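Local coordinates for protein cysteine desulfurase (Stenotrophomonas maltophilia, PDB 6WCI) that probably uses pyridoxal 5'-phosphate to strip sulfur from L-cysteine, leaving L-alanine and passing the sulfur to a carrier, at residues 89-94 and 289-294; 105-110 and 258-263; 138-143 and 386-391; 167-172 and 347-352. All blocks are in the same frame, centred on the assembly; numbering follows the deposited sequence.

In the fold
Interactions 1 and 2 form one continuous patch, their centres about 10 Å apart: the Arg94–Glu294 pair of interaction 1 is also bonded to Leu108 and Leu110, on the strand that interaction 2 joins to helix 260-265. Interactions 3 and 4 make a second patch on the far side of the chain from interaction 1, about 13 Å between centres, where Tyr391 packs on Pro168. Interactions 2 and 3 both reach the seven-stranded sheet, at strands 108-111 and 135-139. Interactions 1 and 3 are largely buried, the first through an ionic network, the second through backbone carbonyls and a water; 2 and 4 are only partly buried, 2 joined by a weak salt bridge and a weak backbone bond, 4 by a single backbone bond.

Interaction 1: 89-94 and 289-294; sequences AYEGAR and APHKFE
Arg94, on helix 81-101, reaches Glu294 in the loop before helix 300-316 through an end-on, two-bond salt bridge. NH1 of Arg94 gives a nearly straight bond to OE2 of Glu294 (2.8 Å, 174°), NH2 gives another to OE1 (3.1 Å), and both oxygens use their syn lone pairs. The guanidinium and carboxylate planes are only 17° apart, so the two groups are nearly coplanar. With CG anti to the backbone N (chi1 -174°), the Arg94 chain leaves the helix toward the loop and then bends at chi3, which turns NE and NH2 back to grip Glu91 side-on: NE to OE1 of Glu91 is 2.8 Å. Pro290, which follows a cis peptide bond, lies over one guanidinium face, its CG 3.4 Å from NH1 of Arg94. The His291 ring arrives from the opposite direction to Glu91, and its NE2 donates to OE2 of Glu91 at 3.0 Å, with the acceptor at the ring edge. That donor and NH2 of Arg94 approach OE2 from opposite faces of the carboxylate. A water links the hydroxyl of Tyr90 to OE1 of Glu294. Leu108 O and Leu110 N, on strand 108-111, bond Arg94 and Glu294 in turn. Flanked by two carboxylates that fix its rotation, the buried guanidinium is probably held cationic, while its charge would help to keep both glutamates ionised.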
loop_
_atom_site.group_PDB
_atom_site.type_symbol
_atom_site.label_atom_id
_atom_site.label_comp_id
_atom_site.label_asym_id
_atom_site.label_seq_id
_atom_site.Cartn_x
_atom_site.Cartn_y
_atom_site.Cartn_z
ATOM N N ALA B 89 18.076 -0.358 3.964
ATOM C CA ALA B 89 17.244 -1.528 4.225
ATOM C C ALA B 89 16.169 -1.689 3.156
ATOM O O ALA B 89 15.890 -2.807 2.700
ATOM C CB ALA B 89 16.616 -1.407 5.615
ATOM N N TYR B 90 15.567 -0.579 2.733
ATOM C CA TYR B 90 14.460 -0.644 1.787
ATOM C C TYR B 90 14.946 -1.046 0.402
ATOM O O TYR B 90 14.409 -1.977 -0.213
ATOM C CB TYR B 90 13.746 0.704 1.755
ATOM C CG TYR B 90 12.699 0.844 0.675
ATOM C CD1 TYR B 90 11.485 0.165 0.755
ATOM C CD2 TYR B 90 12.910 1.690 -0.409
ATOM C CE1 TYR B 90 10.518 0.301 -0.248
ATOM C CE2 TYR B 90 11.956 1.838 -1.401
ATOM C CZ TYR B 90 10.762 1.151 -1.317
ATOM O OH TYR B 90 9.819 1.319 -2.317
ATOM N N GLU B 91 15.965 -0.357 -0.112
ATOM C CA GLU B 91 16.529 -0.772 -1.386
ATOM C C GLU B 91 17.219 -2.122 -1.268
ATOM O O GLU B 91 17.274 -2.863 -2.250
ATOM C CB GLU B 91 17.491 0.289 -1.917
ATOM C CG GLU B 91 16.800 1.576 -2.379
ATOM C CD GLU B 91 15.811 1.360 -3.541
ATOM O OE1 GLU B 91 15.948 0.363 -4.286
ATOM O OE2 GLU B 91 14.894 2.201 -3.706
ATOM N N GLY B 92 17.752 -2.456 -0.090
ATOM C CA GLY B 92 18.272 -3.802 0.112
ATOM C C GLY B 92 17.201 -4.862 -0.070
ATOM O O GLY B 92 17.464 -5.947 -0.593
ATOM N N ALA B 93 15.970 -4.550 0.342
ATOM C CA ALA B 93 14.876 -5.504 0.220
ATOM C C ALA B 93 14.494 -5.717 -1.235
ATOM O O ALA B 93 14.136 -6.830 -1.631
ATOM C CB ALA B 93 13.669 -5.017 1.016
ATOM N N ARG B 94 14.545 -4.649 -2.039
ATOM C CA ARG B 94 14.311 -4.784 -3.472
ATOM C C ARG B 94 15.353 -5.691 -4.115
ATOM O O ARG B 94 15.033 -6.467 -5.023
ATOM C CB ARG B 94 14.305 -3.401 -4.144
ATOM C CG ARG B 94 13.920 -3.451 -5.629
ATOM C CD ARG B 94 14.444 -2.254 -6.440
ATOM N NE ARG B 94 14.101 -0.979 -5.829
ATOM C CZ ARG B 94 12.945 -0.348 -6.004
ATOM N NH1 ARG B 94 12.005 -0.870 -6.782
ATOM N NH2 ARG B 94 12.726 0.813 -5.392
ATOM N N ALA B 289 12.266 4.051 -14.467
ATOM C CA ALA B 289 11.866 2.871 -13.733
ATOM C C ALA B 289 13.020 2.415 -12.840
ATOM O O ALA B 289 14.192 2.561 -13.203
ATOM C CB ALA B 289 11.480 1.747 -14.705
ATOM N N PRO B 290 12.719 1.822 -11.676
ATOM C CA PRO B 290 11.356 1.514 -11.223
ATOM C C PRO B 290 10.640 2.650 -10.473
ATOM O O PRO B 290 9.416 2.593 -10.348
ATOM C CB PRO B 290 11.574 0.322 -10.283
ATOM C CG PRO B 290 12.924 0.592 -9.665
ATOM C CD PRO B 290 13.745 1.232 -10.794
ATOM N N HIS B 291 11.386 3.634 -9.954
ATOM C CA HIS B 291 10.775 4.678 -9.127
ATOM C C HIS B 291 9.732 5.485 -9.889
ATOM O O HIS B 291 8.825 6.047 -9.266
ATOM C CB HIS B 291 11.849 5.608 -8.571
ATOM C CG HIS B 291 12.747 4.942 -7.581
ATOM N ND1 HIS B 291 13.991 4.454 -7.916
ATOM C CD2 HIS B 291 12.565 4.650 -6.273
ATOM C CE1 HIS B 291 14.543 3.902 -6.850
ATOM N NE2 HIS B 291 13.698 4.008 -5.842
ATOM N N LYS B 292 9.850 5.546 -11.216
ATOM C CA LYS B 292 8.825 6.069 -12.110
ATOM C C LYS B 292 7.424 5.600 -11.728
ATOM O O LYS B 292 6.449 6.342 -11.897
ATOM C CB LYS B 292 9.165 5.644 -13.545
ATOM C CG LYS B 292 8.210 6.098 -14.633
ATOM C CD LYS B 292 8.698 5.572 -15.982
ATOM C CE LYS B 292 7.753 5.920 -17.114
ATOM N NZ LYS B 292 8.292 5.417 -18.396
ATOM N N PHE B 293 7.311 4.370 -11.213
ATOM C CA PHE B 293 6.024 3.755 -10.919
ATOM C C PHE B 293 5.773 3.590 -9.420
ATOM O O PHE B 293 4.804 2.926 -9.040
ATOM C CB PHE B 293 5.894 2.402 -11.646
ATOM C CG PHE B 293 5.962 2.517 -13.149
ATOM C CD1 PHE B 293 4.892 3.044 -13.869
ATOM C CD2 PHE B 293 7.101 2.130 -13.838
ATOM C CE1 PHE B 293 4.957 3.173 -15.271
ATOM C CE2 PHE B 293 7.180 2.244 -15.230
ATOM C CZ PHE B 293 6.102 2.775 -15.952
ATOM N N GLU B 294 6.589 4.219 -8.567
ATOM C CA GLU B 294 6.455 4.174 -7.108
ATOM C C GLU B 294 6.285 5.607 -6.600
ATOM O O GLU B 294 7.267 6.285 -6.281
ATOM C CB GLU B 294 7.682 3.478 -6.463
ATOM C CG GLU B 294 7.842 1.993 -6.867
ATOM C CD GLU B 294 9.272 1.480 -6.722
ATOM O OE1 GLU B 294 10.146 2.258 -6.276
ATOM O OE2 GLU B 294 9.527 0.300 -7.068
HETATM O O HOH W 1 10.059 3.581 -3.939
#

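Interaction 2: 105-110 and 258-263; sequences PSDLVL and ARREHL
Asp107 and Arg260 form a long salt bridge where the edge strand 108-111 of the seven-stranded sheet, in the large domain of this fold-type I PLP enzyme, meets the start of helix 260-265. The bond from NH1 of Arg260 to OD1 of Asp107 is weak at 3.3 Å, although its angle of 161° is good. The two side chains cross at about a right angle, their flat groups 40° apart. Arg260 leaves its backbone with CG anti to N and then turns at chi2 (74°), a bend that lays CD against the same carboxylate oxygen, 3.1 Å from OD1 of Asp107. At the guanidinium edge, NH1 of Arg260 also lies 2.9 Å from O of Ser106, and NH2 bonds to Ala289 O, which ties the group to the neighbouring loop. The other oxygen of Asp107, OD2, accepts from a water that in turn receives a weak bond from N of Arg260 in the first turn of the helix. Between the backbones, N of Ala258 donates weakly to O of Asp107, which continues the antiparallel pairing of strands 108-111 and 254-258 to its end. Leu263 supplies the apolar part, reaching toward the strand from the end of the helix's first turn, with Phe293 packed against both it and Val109. The two methyls of Leu263 divide the work: CD1 rests 3.7 Å from CA of Asp107, while CD2 meets CG2 of Val109 at 3.9 Å.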
loop_
_atom_site.group_PDB
_atom_site.type_symbol
_atom_site.label_atom_id
_atom_site.label_comp_id
_atom_site.label_asym_id
_atom_site.label_seq_id
_atom_site.Cartn_x
_atom_site.Cartn_y
_atom_site.Cartn_z
ATOM N N PRO B 105 16.907 -5.823 -10.105
ATOM C CA PRO B 105 16.065 -4.980 -9.245
ATOM C C PRO B 105 15.586 -3.721 -9.943
ATOM O O PRO B 105 14.517 -3.199 -9.602
ATOM C CB PRO B 105 16.979 -4.676 -8.052
ATOM C CG PRO B 105 18.369 -4.896 -8.554
ATOM C CD PRO B 105 18.285 -5.953 -9.601
ATOM N N SER B 106 16.335 -3.233 -10.933
ATOM C CA SER B 106 15.921 -2.062 -11.699
ATOM C C SER B 106 14.621 -2.290 -12.464
ATOM O O SER B 106 13.942 -1.319 -12.819
ATOM C CB SER B 106 17.034 -1.669 -12.674
ATOM O OG SER B 106 17.017 -0.282 -12.938
ATOM N N ASP B 107 14.267 -3.546 -12.742
ATOM C CA ASP B 107 13.049 -3.882 -13.460
ATOM C C ASP B 107 11.940 -4.373 -12.542
ATOM O O ASP B 107 10.963 -4.957 -13.023
ATOM C CB ASP B 107 13.331 -4.946 -14.523
ATOM C CG ASP B 107 14.458 -4.558 -15.467
ATOM O OD1 ASP B 107 14.736 -3.343 -15.619
ATOM O OD2 ASP B 107 15.062 -5.477 -16.063
ATOM N N LEU B 108 12.068 -4.161 -11.238
ATOM C CA LEU B 108 11.129 -4.685 -10.254
ATOM C C LEU B 108 10.457 -3.514 -9.550
ATOM O O LEU B 108 11.105 -2.774 -8.796
ATOM C CB LEU B 108 11.849 -5.592 -9.257
ATOM C CG LEU B 108 11.009 -6.456 -8.328
ATOM C CD1 LEU B 108 10.180 -7.469 -9.129
ATOM C CD2 LEU B 108 11.918 -7.158 -7.333
ATOM N N VAL B 109 9.163 -3.354 -9.791
ATOM C CA VAL B 109 8.376 -2.283 -9.196
ATOM C C VAL B 109 7.708 -2.815 -7.938
ATOM O O VAL B 109 6.997 -3.824 -7.988
ATOM C CB VAL B 109 7.331 -1.759 -10.195
ATOM C CG1 VAL B 109 6.514 -0.633 -9.574
ATOM C CG2 VAL B 109 8.010 -1.300 -11.493
ATOM N N LEU B 110 7.930 -2.138 -6.809
ATOM C CA LEU B 110 7.350 -2.533 -5.530
ATOM C C LEU B 110 6.001 -1.842 -5.351
ATOM O O LEU B 110 5.879 -0.643 -5.613
ATOM C CB LEU B 110 8.296 -2.170 -4.380
ATOM C CG LEU B 110 9.733 -2.705 -4.485
ATOM C CD1 LEU B 110 10.613 -2.197 -3.364
ATOM C CD2 LEU B 110 9.734 -4.238 -4.493
ATOM N N ALA B 258 8.731 -6.542 -15.015
ATOM C CA ALA B 258 8.402 -6.323 -16.417
ATOM C C ALA B 258 9.683 -6.248 -17.226
ATOM O O ALA B 258 10.739 -5.877 -16.709
ATOM C CB ALA B 258 7.588 -5.034 -16.620
ATOM N N ARG B 259 9.580 -6.594 -18.507
ATOM C CA ARG B 259 10.675 -6.320 -19.421
ATOM C C ARG B 259 10.994 -4.829 -19.411
ATOM O O ARG B 259 10.097 -3.990 -19.289
ATOM C CB ARG B 259 10.314 -6.782 -20.830
ATOM C CG ARG B 259 9.913 -8.249 -20.874
ATOM C CD ARG B 259 9.404 -8.606 -22.233
ATOM N NE ARG B 259 10.361 -8.233 -23.263
ATOM C CZ ARG B 259 11.301 -9.048 -23.727
ATOM N NH1 ARG B 259 11.408 -10.280 -23.238
ATOM N NH2 ARG B 259 12.132 -8.636 -24.680
ATOM N N ARG B 260 12.287 -4.508 -19.525
ATOM C CA ARG B 260 12.722 -3.115 -19.440
ATOM C C ARG B 260 12.087 -2.261 -20.531
ATOM O O ARG B 260 11.739 -1.095 -20.293
ATOM C CB ARG B 260 14.248 -3.032 -19.537
ATOM C CG ARG B 260 14.798 -1.610 -19.372
ATOM C CD ARG B 260 14.695 -1.222 -17.920
ATOM N NE ARG B 260 14.885 0.199 -17.661
ATOM C CZ ARG B 260 14.770 0.730 -16.451
ATOM N NH1 ARG B 260 14.472 -0.058 -15.419
ATOM N NH2 ARG B 260 14.942 2.031 -16.271
ATOM N N GLU B 261 11.934 -2.821 -21.738
ATOM C CA GLU B 261 11.360 -2.058 -22.848
ATOM C C GLU B 261 9.946 -1.578 -22.535
ATOM O O GLU B 261 9.546 -0.498 -22.980
ATOM C CB GLU B 261 11.355 -2.898 -24.129
ATOM C CG GLU B 261 10.450 -4.116 -24.054
ATOM C CD GLU B 261 10.301 -4.845 -25.375
ATOM O OE1 GLU B 261 10.367 -4.191 -26.436
ATOM O OE2 GLU B 261 10.112 -6.080 -25.344
ATOM N N HIS B 262 9.177 -2.360 -21.773
ATOM C CA HIS B 262 7.830 -1.933 -21.413
ATOM C C HIS B 262 7.866 -0.849 -20.350
ATOM O O HIS B 262 7.127 0.140 -20.440
ATOM C CB HIS B 262 7.008 -3.129 -20.931
ATOM C CG HIS B 262 6.838 -4.193 -21.971
ATOM N ND1 HIS B 262 6.845 -3.918 -23.319
ATOM C CD2 HIS B 262 6.672 -5.534 -21.860
ATOM C CE1 HIS B 262 6.686 -5.044 -23.997
ATOM N NE2 HIS B 262 6.577 -6.037 -23.134
ATOM N N LEU B 263 8.707 -1.013 -19.330
ATOM C CA LEU B 263 8.747 -0.010 -18.274
ATOM C C LEU B 263 9.154 1.350 -18.829
ATOM O O LEU B 263 8.666 2.390 -18.368
ATOM C CB LEU B 263 9.701 -0.443 -17.163
ATOM C CG LEU B 263 9.300 -1.637 -16.292
ATOM C CD1 LEU B 263 10.497 -2.097 -15.483
ATOM C CD2 LEU B 263 8.139 -1.274 -15.376
HETATM O O HOH W 2 13.821 -6.407 -18.391
#

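Interaction 3: 138-143 and 386-391; sequences ITRMEH and HPLLQY
Arg140 makes the direct polar link, its NH1 donating to O of Pro387 at 3.2 Å and 157°. The carbonyl oxygen lies close to the guanidinium plane, but the donor stands 49° out of the carbonyl plane; N of Tyr391, in the helix, reaches the same oxygen from the opposite face. Bends at chi2 and chi3 curl the arginine chain across the helix, and its NE is engaged by a salt bridge to Glu165. Water-mediated bonding adds a second link: one water donates to O of Arg140 (2.8 Å) and O of Glu142, and accepts a weak bond from N of Leu388. In the apolar layer, CD of Arg140 lies 3.8 Å from CB of Tyr391, and CD1 of Leu388 touches CB of Met141 at 4.2 Å. Phe281 of the second subunit packs on both Arg140 and Pro387, which places this contact at the dimer interface. Within 138-143, the hydroxyl of Thr139 accepts from N of Met141 and donates to OE2 of Glu142, two bonds that bridge the bend. The arrangement is a type I beta turn combined with an ST turn, at the end of strand 135-139 in the seven-stranded sheet, set against helix 386-392.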
loop_
_atom_site.group_PDB
_atom_site.type_symbol
_atom_site.label_atom_id
_atom_site.label_comp_id
_atom_site.label_asym_id
_atom_site.label_seq_id
_atom_site.Cartn_x
_atom_site.Cartn_y
_atom_site.Cartn_z
ATOM N N ILE B 138 -8.234 -14.151 -21.469
ATOM C CA ILE B 138 -8.135 -14.397 -20.030
ATOM C C ILE B 138 -8.542 -15.838 -19.775
ATOM O O ILE B 138 -9.573 -16.280 -20.290
ATOM C CB ILE B 138 -9.054 -13.456 -19.226
ATOM C CG1 ILE B 138 -8.875 -11.994 -19.678
ATOM C CG2 ILE B 138 -8.852 -13.652 -17.717
ATOM C CD1 ILE B 138 -9.829 -11.034 -18.995
ATOM N N THR B 139 -7.769 -16.565 -18.965
ATOM C CA THR B 139 -8.108 -17.972 -18.746
ATOM C C THR B 139 -9.275 -18.112 -17.776
ATOM O O THR B 139 -9.504 -17.263 -16.909
ATOM C CB THR B 139 -6.926 -18.782 -18.206
ATOM O OG1 THR B 139 -6.984 -18.822 -16.774
ATOM C CG2 THR B 139 -5.608 -18.199 -18.646
ATOM N N ARG B 140 -10.007 -19.217 -17.936
ATOM C CA ARG B 140 -11.143 -19.553 -17.085
ATOM C C ARG B 140 -10.786 -19.625 -15.601
ATOM O O ARG B 140 -11.668 -19.445 -14.754
ATOM C CB ARG B 140 -11.722 -20.896 -17.561
ATOM C CG ARG B 140 -12.813 -21.493 -16.704
ATOM C CD ARG B 140 -14.032 -20.598 -16.657
ATOM N NE ARG B 140 -14.614 -20.394 -17.979
ATOM C CZ ARG B 140 -15.769 -19.775 -18.184
ATOM N NH1 ARG B 140 -16.462 -19.312 -17.149
ATOM N NH2 ARG B 140 -16.226 -19.613 -19.418
ATOM N N MET B 141 -9.519 -19.869 -15.262
ATOM C CA MET B 141 -9.125 -20.134 -13.885
ATOM C C MET B 141 -8.492 -18.931 -13.204
ATOM O O MET B 141 -7.999 -19.068 -12.078
ATOM C CB MET B 141 -8.160 -21.322 -13.831
ATOM C CG MET B 141 -6.762 -21.013 -14.342
ATOM S SD MET B 141 -5.616 -22.395 -14.109
ATOM C CE MET B 141 -6.427 -23.710 -15.025
ATOM N N GLU B 142 -8.494 -17.763 -13.854
ATOM C CA GLU B 142 -7.867 -16.573 -13.291
ATOM C C GLU B 142 -8.578 -16.114 -12.027
ATOM O O GLU B 142 -9.785 -16.299 -11.856
ATOM C CB GLU B 142 -7.864 -15.418 -14.300
ATOM C CG GLU B 142 -6.973 -15.677 -15.502
ATOM C CD GLU B 142 -5.600 -16.173 -15.082
ATOM O OE1 GLU B 142 -4.875 -15.421 -14.385
ATOM O OE2 GLU B 142 -5.258 -17.324 -15.430
ATOM N N HIS B 143 -7.804 -15.504 -11.139
ATOM C CA HIS B 143 -8.339 -14.845 -9.967
ATOM C C HIS B 143 -8.888 -13.488 -10.395
ATOM O O HIS B 143 -8.464 -12.927 -11.408
ATOM C CB HIS B 143 -7.215 -14.735 -8.928
ATOM C CG HIS B 143 -7.588 -14.065 -7.643
ATOM N ND1 HIS B 143 -7.569 -12.697 -7.489
ATOM C CD2 HIS B 143 -7.871 -14.577 -6.417
ATOM C CE1 HIS B 143 -7.880 -12.389 -6.242
ATOM N NE2 HIS B 143 -8.062 -13.513 -5.569
ATOM N N HIS B 386 -15.004 -16.373 -9.340
ATOM C CA HIS B 386 -16.378 -16.726 -9.682
ATOM C C HIS B 386 -16.504 -17.435 -11.024
ATOM O O HIS B 386 -17.267 -18.413 -11.096
ATOM C CB HIS B 386 -17.261 -15.472 -9.647
ATOM C CG HIS B 386 -17.392 -14.863 -8.285
ATOM N ND1 HIS B 386 -18.194 -13.770 -8.034
ATOM C CD2 HIS B 386 -16.825 -15.194 -7.102
ATOM C CE1 HIS B 386 -18.117 -13.457 -6.753
ATOM N NE2 HIS B 386 -17.288 -14.301 -6.167
ATOM N N PRO B 387 -15.826 -17.019 -12.105
ATOM C CA PRO B 387 -16.062 -17.697 -13.392
ATOM C C PRO B 387 -15.564 -19.126 -13.408
ATOM O O PRO B 387 -16.168 -19.967 -14.081
ATOM C CB PRO B 387 -15.304 -16.824 -14.403
ATOM C CG PRO B 387 -15.085 -15.523 -13.711
ATOM C CD PRO B 387 -14.914 -15.875 -12.267
ATOM N N LEU B 388 -14.485 -19.429 -12.680
ATOM C CA LEU B 388 -14.016 -20.805 -12.586
ATOM C C LEU B 388 -15.085 -21.699 -11.968
ATOM O O LEU B 388 -15.394 -22.773 -12.500
ATOM C CB LEU B 388 -12.719 -20.866 -11.781
ATOM C CG LEU B 388 -12.180 -22.272 -11.494
ATOM C CD1 LEU B 388 -11.893 -23.025 -12.790
ATOM C CD2 LEU B 388 -10.941 -22.199 -10.618
ATOM N N LEU B 389 -15.677 -21.254 -10.854
ATOM C CA LEU B 389 -16.762 -21.999 -10.223
ATOM C C LEU B 389 -17.960 -22.166 -11.151
ATOM O O LEU B 389 -18.676 -23.167 -11.061
ATOM C CB LEU B 389 -17.198 -21.305 -8.933
ATOM C CG LEU B 389 -16.509 -21.747 -7.640
ATOM C CD1 LEU B 389 -15.078 -21.223 -7.542
ATOM C CD2 LEU B 389 -17.326 -21.311 -6.439
ATOM N N GLN B 390 -18.202 -21.202 -12.039
ATOM C CA GLN B 390 -19.331 -21.331 -12.952
ATOM C C GLN B 390 -19.113 -22.478 -13.931
ATOM O O GLN B 390 -20.048 -23.227 -14.229
ATOM C CB GLN B 390 -19.562 -20.018 -13.694
ATOM N N TYR B 391 -17.883 -22.643 -14.423
ATOM C CA TYR B 391 -17.584 -23.757 -15.321
ATOM C C TYR B 391 -17.841 -25.105 -14.651
ATOM O O TYR B 391 -18.316 -26.049 -15.298
ATOM C CB TYR B 391 -16.135 -23.658 -15.801
ATOM C CG TYR B 391 -15.589 -24.927 -16.426
ATOM C CD1 TYR B 391 -15.836 -25.235 -17.760
ATOM C CD2 TYR B 391 -14.815 -25.814 -15.680
ATOM C CE1 TYR B 391 -15.334 -26.393 -18.329
ATOM C CE2 TYR B 391 -14.312 -26.966 -16.239
ATOM C CZ TYR B 391 -14.569 -27.252 -17.563
ATOM O OH TYR B 391 -14.060 -28.405 -18.111
HETATM O O HOH W 3 -11.915 -17.673 -12.631
#

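Interaction 4: 167-172 and 347-352; sequences TPDGAL and EAPEKA
Asp169 and Glu347 meet where a type I beta turn, Thr167 to Gly170, approaches the loop between strands 342-345 and 354-359 of the six-stranded sheet. The two carboxylates do not meet each other; each touches carbon atoms of the opposite loop instead. OE2 of Glu347 comes alongside the base of Asp169, 3.9 Å from its CB, while OD2 of Asp169 and OE2 of Glu347 stay 5.9 Å apart. The direct bond runs from N of Glu347 to O of Asp169 (2.9 Å, 142°), with the donor 42° out of the carbonyl plane. Asp169 has its CG between the backbone N and the carbonyl carbon (chi1 65°), which folds the carboxylate back over its own turn. There OD1 accepts from N of Ala171, met from above the carboxylate plane, which makes an Asx turn. The Asp169 and Pro349 side chains cross at about a right angle, OD2 of Asp169 lying 4.1 Å from CD of Pro349. Gly170, with a positive phi, lets the chain turn where a side chain would jam against the preceding carbonyl, and its O bonds to OG1 of Thr199, a residue that the Ala348 side chain also touches. Beyond it, CB of Ala171 points toward the other loop and stops 4.2 Å from CB of Ala348.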
loop_
_atom_site.group_PDB
_atom_site.type_symbol
_atom_site.label_atom_id
_atom_site.label_comp_id
_atom_site.label_asym_id
_atom_site.label_seq_id
_atom_site.Cartn_x
_atom_site.Cartn_y
_atom_site.Cartn_z
ATOM N N THR B 167 -9.911 -27.859 -19.053
ATOM C CA THR B 167 -10.517 -29.182 -19.108
ATOM C C THR B 167 -10.917 -29.641 -17.708
ATOM O O THR B 167 -10.372 -29.165 -16.706
ATOM C CB THR B 167 -9.553 -30.186 -19.750
ATOM O OG1 THR B 167 -8.290 -30.147 -19.084
ATOM C CG2 THR B 167 -9.341 -29.844 -21.201
ATOM N N PRO B 168 -11.898 -30.565 -17.598
ATOM C CA PRO B 168 -12.483 -30.889 -16.284
ATOM C C PRO B 168 -11.505 -31.340 -15.209
ATOM O O PRO B 168 -11.893 -31.443 -14.042
ATOM C CB PRO B 168 -13.466 -32.019 -16.613
ATOM C CG PRO B 168 -13.855 -31.772 -18.024
ATOM C CD PRO B 168 -12.636 -31.212 -18.700
ATOM N N ASP B 169 -10.263 -31.648 -15.568
ATOM C CA ASP B 169 -9.250 -31.961 -14.571
ATOM C C ASP B 169 -8.561 -30.708 -14.027
ATOM O O ASP B 169 -7.617 -30.823 -13.233
ATOM C CB ASP B 169 -8.216 -32.930 -15.158
ATOM C CG ASP B 169 -7.409 -32.312 -16.291
ATOM O OD1 ASP B 169 -7.899 -31.356 -16.931
ATOM O OD2 ASP B 169 -6.278 -32.785 -16.541
ATOM N N GLY B 170 -9.010 -29.521 -14.433
ATOM C CA GLY B 170 -8.446 -28.273 -13.956
ATOM C C GLY B 170 -7.235 -27.781 -14.718
ATOM O O GLY B 170 -6.632 -26.782 -14.313
ATOM N N ALA B 171 -6.847 -28.462 -15.786
ATOM C CA ALA B 171 -5.706 -28.060 -16.588
ATOM C C ALA B 171 -6.162 -27.114 -17.684
ATOM O O ALA B 171 -7.304 -27.174 -18.150
ATOM C CB ALA B 171 -5.016 -29.279 -17.205
ATOM N N LEU B 172 -5.250 -26.240 -18.098
ATOM C CA LEU B 172 -5.526 -25.297 -19.174
ATOM C C LEU B 172 -5.523 -26.024 -20.521
ATOM O O LEU B 172 -4.532 -26.660 -20.888
ATOM C CB LEU B 172 -4.479 -24.180 -19.136
ATOM C CG LEU B 172 -4.620 -22.908 -19.975
ATOM C CD1 LEU B 172 -5.779 -22.041 -19.498
ATOM C CD2 LEU B 172 -3.310 -22.147 -19.922
ATOM N N GLU B 347 -7.349 -31.610 -10.456
ATOM C CA GLU B 347 -6.446 -32.752 -10.401
ATOM C C GLU B 347 -5.537 -32.747 -11.615
ATOM O O GLU B 347 -5.353 -33.758 -12.298
ATOM C CB GLU B 347 -7.207 -34.078 -10.314
ATOM C CG GLU B 347 -8.626 -33.967 -9.775
ATOM C CD GLU B 347 -9.681 -34.321 -10.818
ATOM O OE1 GLU B 347 -10.890 -34.177 -10.528
ATOM O OE2 GLU B 347 -9.304 -34.751 -11.929
ATOM N N ALA B 348 -4.975 -31.582 -11.912
ATOM C CA ALA B 348 -4.046 -31.451 -13.017
ATOM C C ALA B 348 -2.793 -32.276 -12.732
ATOM O O ALA B 348 -2.533 -32.639 -11.587
ATOM C CB ALA B 348 -3.687 -29.981 -13.232
ATOM N N PRO B 349 -2.012 -32.607 -13.766
ATOM C CA PRO B 349 -0.790 -33.397 -13.544
ATOM C C PRO B 349 0.189 -32.789 -12.548
ATOM O O PRO B 349 0.565 -33.461 -11.579
ATOM C CB PRO B 349 -0.184 -33.484 -14.947
ATOM C CG PRO B 349 -1.381 -33.500 -15.836
ATOM C CD PRO B 349 -2.363 -32.546 -15.195
ATOM N N GLU B 350 0.626 -31.546 -12.760
ATOM C CA GLU B 350 1.488 -30.873 -11.797
ATOM C C GLU B 350 0.669 -29.848 -11.021
ATOM O O GLU B 350 -0.125 -29.103 -11.600
ATOM C CB GLU B 350 2.687 -30.193 -12.467
ATOM C CG GLU B 350 3.626 -29.562 -11.430
ATOM C CD GLU B 350 4.908 -28.974 -12.005
ATOM O OE1 GLU B 350 4.910 -28.528 -13.172
ATOM O OE2 GLU B 350 5.920 -28.955 -11.264
ATOM N N LYS B 351 0.874 -29.811 -9.709
ATOM C CA LYS B 351 -0.041 -29.111 -8.820
ATOM C C LYS B 351 0.709 -28.622 -7.587
ATOM O O LYS B 351 1.631 -29.290 -7.109
ATOM C CB LYS B 351 -1.188 -30.057 -8.434
ATOM C CG LYS B 351 -2.463 -29.405 -7.952
ATOM C CD LYS B 351 -3.487 -30.474 -7.581
ATOM C CE LYS B 351 -4.032 -30.230 -6.199
ATOM N NZ LYS B 351 -5.509 -30.103 -6.148
ATOM N N ALA B 352 0.324 -27.448 -7.087
ATOM C CA ALA B 352 0.778 -26.987 -5.781
ATOM C C ALA B 352 -0.155 -27.517 -4.691
ATOM O O ALA B 352 -1.252 -28.003 -4.967
ATOM C CB ALA B 352 0.845 -25.456 -5.741
#